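Local atomic coordinates of aspartate carbamoyltransferase (Leishmania major, PDB entry 7K46), a protein that probably catalyses the transfer of a carbamoyl group from carbamoyl phosphate to L-aspartate, an early step of pyrimidine synthesis. Residues N186-K191 with V215-A220. Residues are numbered along the deposited sequence; the frame is centred on the assembly and turned at random.
Sequences NFALRK and VKRGIA
K191 and A220 pair in parallel where two helix-to-strand connections run side by side, at the start of strands 191-195 and 220-224 in the Asp/Orn-binding domain. The single direct hydrogen bond between the two segments runs from A220 N to R190 O, 3.1 Å long and nearly straight (165° at the hydrogen). Its donor is tilted 30° from the carbonyl plane. Beyond it K191 CA offers a C-H to A220 O at 3.2 Å, and the CB of A220 rests against CG of K191. With CG anti to the backbone N (chi1 -173°), the extended K191 chain carries NZ onward to Q222 and Y193.

Before the paired strands the backbones stand farther apart, and water fills in. One water donates to both R190 O and G218 O, another to L189 O and R217 O. I219, next in the second connection, turns its side chain to L189: its CG1 lies 3.4 Å from L189 O, and CD1 and CG2 both meet CB of L189, the two side chains crossing at a slant.

R217, at the end of helix 204-217, reaches back along the first connection. Its chain is extended from CG to NE, passing CD by F187 O at 3.3 Å and laying one guanidinium face over the peptide between N186 and F187, with F187 N 3.7 Å above the plane. NH2 donates to H185 O and also, at the guanidinium edge, to a water that in turn donates to N186 O. The group thus sits against the C-terminal end of helix 174-186. G218, the first residue past helix 204-217, takes positive phi, which glycine readily adopts. Two successive helices delivering adjacent parallel strands in this way are characteristic of the Rossmann-like alpha/beta fold of this domain.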
ATOM      1  N   ASN A 186      37.013   7.644   4.915  1.00 21.14           N
ATOM      2  CA  ASN A 186      36.902   6.520   5.834  1.00 23.02           C
ATOM      3  C   ASN A 186      37.740   5.305   5.468  1.00 22.32           C
ATOM      4  O   ASN A 186      37.879   4.408   6.307  1.00 23.77           O
ATOM      5  CB  ASN A 186      35.436   6.079   5.954  1.00 22.63           C
ATOM      6  CG  ASN A 186      34.581   7.093   6.686  1.00 32.72           C
ATOM      7  OD1 ASN A 186      34.754   7.308   7.888  1.00 29.67           O
ATOM      8  ND2 ASN A 186      33.641   7.716   5.965  1.00 30.52           N
ATOM      9  N   PHE A 187      38.307   5.241   4.266  1.00 20.05           N
ATOM     10  CA  PHE A 187      38.958   4.024   3.816  1.00 23.52           C
ATOM     11  C   PHE A 187      40.306   4.325   3.176  1.00 23.94           C
ATOM     12  O   PHE A 187      40.496   5.358   2.524  1.00 20.42           O
ATOM     13  CB  PHE A 187      38.071   3.259   2.835  1.00 22.96           C
ATOM     14  CG  PHE A 187      36.791   2.767   3.448  1.00 23.79           C
ATOM     15  CD1 PHE A 187      36.735   1.526   4.063  1.00 22.61           C
ATOM     16  CD2 PHE A 187      35.648   3.550   3.420  1.00 24.25           C
ATOM     17  CE1 PHE A 187      35.554   1.068   4.642  1.00 23.45           C
ATOM     18  CE2 PHE A 187      34.463   3.096   3.989  1.00 22.37           C
ATOM     19  CZ  PHE A 187      34.423   1.855   4.606  1.00 22.46           C
ATOM     20  N   ALA A 188      41.235   3.390   3.363  1.00 22.62           N
ATOM     21  CA  ALA A 188      42.587   3.500   2.814  1.00 23.77           C
ATOM     22  C   ALA A 188      42.591   3.038   1.354  1.00 27.43           C
ATOM     23  O   ALA A 188      43.164   2.008   0.986  1.00 25.43           O
ATOM     24  CB  ALA A 188      43.562   2.690   3.658  1.00 29.69           C
ATOM     25  N   LEU A 189      41.926   3.829   0.512  1.00 23.44           N
ATOM     26  CA  LEU A 189      41.871   3.526  -0.910  1.00 23.32           C
ATOM     27  C   LEU A 189      43.267   3.560  -1.517  1.00 22.95           C
ATOM     28  O   LEU A 189      44.131   4.323  -1.090  1.00 25.72           O
ATOM     29  CB  LEU A 189      40.989   4.535  -1.637  1.00 21.28           C
ATOM     30  CG  LEU A 189      39.580   4.743  -1.074  1.00 22.39           C
ATOM     31  CD1 LEU A 189      38.885   5.794  -1.927  1.00 22.79           C
ATOM     32  CD2 LEU A 189      38.817   3.436  -1.077  1.00 24.29           C
ATOM     33  N   ARG A 190      43.480   2.724  -2.533  1.00 24.55           N
ATOM     34  CA  ARG A 190      44.698   2.857  -3.325  1.00 23.60           C
ATOM     35  C   ARG A 190      44.540   3.940  -4.386  1.00 24.48           C
ATOM     36  O   ARG A 190      45.405   4.811  -4.527  1.00 24.49           O
ATOM     37  CB  ARG A 190      45.067   1.520  -3.973  1.00 23.48           C
ATOM     38  CG  ARG A 190      46.258   1.620  -4.933  1.00 29.18           C
ATOM     39  CD  ARG A 190      46.849   0.258  -5.272  1.00 32.36           C
ATOM     40  NE  ARG A 190      45.903  -0.600  -5.979  1.00 32.32           N
ATOM     41  CZ  ARG A 190      45.655  -0.529  -7.281  1.00 29.28           C
ATOM     42  NH1 ARG A 190      46.223   0.390  -8.040  1.00 29.12           N
ATOM     43  NH2 ARG A 190      44.807  -1.398  -7.832  1.00 30.71           N
ATOM     44  N   LYS A 191      43.432   3.926  -5.125  1.00 22.48           N
ATOM     45  CA  LYS A 191      43.333   4.811  -6.274  1.00 23.33           C
ATOM     46  C   LYS A 191      41.876   4.997  -6.654  1.00 22.03           C
ATOM     47  O   LYS A 191      41.087   4.053  -6.574  1.00 19.98           O
ATOM     48  CB  LYS A 191      44.124   4.238  -7.457  1.00 22.58           C
ATOM     49  CG  LYS A 191      44.229   5.155  -8.666  1.00 21.04           C
ATOM     50  CD  LYS A 191      45.325   4.636  -9.592  1.00 25.85           C
ATOM     51  CE  LYS A 191      45.705   5.658 -10.645  1.00 30.33           C
ATOM     52  NZ  LYS A 191      46.711   5.095 -11.608  1.00 27.51           N
ATOM     53  N   VAL A 215      45.563  13.317   0.901  1.00 22.63           N
ATOM     54  CA  VAL A 215      46.990  13.503   1.162  1.00 23.62           C
ATOM     55  C   VAL A 215      47.416  12.801   2.456  1.00 25.35           C
ATOM     56  O   VAL A 215      48.531  12.276   2.551  1.00 24.77           O
ATOM     57  CB  VAL A 215      47.342  15.004   1.176  1.00 28.44           C
ATOM     58  CG1 VAL A 215      48.730  15.226   1.757  1.00 28.10           C
ATOM     59  CG2 VAL A 215      47.305  15.562  -0.243  1.00 24.91           C
ATOM     60  N   LYS A 216      46.552  12.781   3.475  1.00 26.95           N
ATOM     61  CA  LYS A 216      46.876  12.019   4.681  1.00 26.63           C
ATOM     62  C   LYS A 216      46.954  10.524   4.378  1.00 24.07           C
ATOM     63  O   LYS A 216      47.837   9.823   4.889  1.00 24.89           O
ATOM     64  CB  LYS A 216      45.835  12.286   5.777  1.00 25.11           C
ATOM     65  N   ARG A 217      46.050  10.025   3.533  1.00 23.09           N
ATOM     66  CA  ARG A 217      45.967   8.605   3.218  1.00 23.89           C
ATOM     67  C   ARG A 217      46.805   8.195   2.012  1.00 27.64           C
ATOM     68  O   ARG A 217      46.994   6.994   1.794  1.00 26.15           O
ATOM     69  CB  ARG A 217      44.503   8.203   2.979  1.00 22.83           C
ATOM     70  CG  ARG A 217      43.626   8.273   4.241  1.00 23.88           C
ATOM     71  CD  ARG A 217      42.176   7.868   3.922  1.00 22.62           C
ATOM     72  NE  ARG A 217      41.317   7.882   5.100  1.00 22.36           N
ATOM     73  CZ  ARG A 217      41.264   6.900   5.989  1.00 28.65           C
ATOM     74  NH1 ARG A 217      42.083   5.863   5.920  1.00 25.23           N
ATOM     75  NH2 ARG A 217      40.366   6.958   6.973  1.00 24.86           N
ATOM     76  N   GLY A 218      47.316   9.145   1.231  1.00 26.16           N
ATOM     77  CA  GLY A 218      48.102   8.783   0.061  1.00 24.32           C
ATOM     78  C   GLY A 218      47.298   8.164  -1.064  1.00 22.84           C
ATOM     79  O   GLY A 218      47.816   7.308  -1.786  1.00 22.57           O
ATOM     80  N   ILE A 219      46.047   8.580  -1.238  1.00 24.58           N
ATOM     81  CA  ILE A 219      45.184   8.048  -2.292  1.00 20.69           C
ATOM     82  C   ILE A 219      45.528   8.724  -3.614  1.00 26.25           C
ATOM     83  O   ILE A 219      45.599   9.957  -3.692  1.00 23.43           O
ATOM     84  CB  ILE A 219      43.703   8.271  -1.942  1.00 20.79           C
ATOM     85  CG1 ILE A 219      43.366   7.620  -0.593  1.00 20.84           C
ATOM     86  CG2 ILE A 219      42.775   7.762  -3.089  1.00 21.29           C
ATOM     87  CD1 ILE A 219      41.994   8.015  -0.045  1.00 23.04           C
ATOM     88  N   ALA A 220      45.735   7.920  -4.659  1.00 20.62           N
ATOM     89  CA  ALA A 220      45.902   8.449  -6.006  1.00 20.66           C
ATOM     90  C   ALA A 220      44.547   8.804  -6.612  1.00 21.50           C
ATOM     91  O   ALA A 220      43.578   8.039  -6.510  1.00 23.30           O
ATOM     92  CB  ALA A 220      46.617   7.432  -6.897  1.00 22.59           C
TER
HETATM   93  O   HOH W   1      39.268   5.188   8.972  1.00 36.97           O
HETATM   94  O   HOH W   2      45.201   4.835   1.454  1.00 31.38           O
HETATM   95  O   HOH W   3      47.859   5.182  -3.626  1.00 25.95           O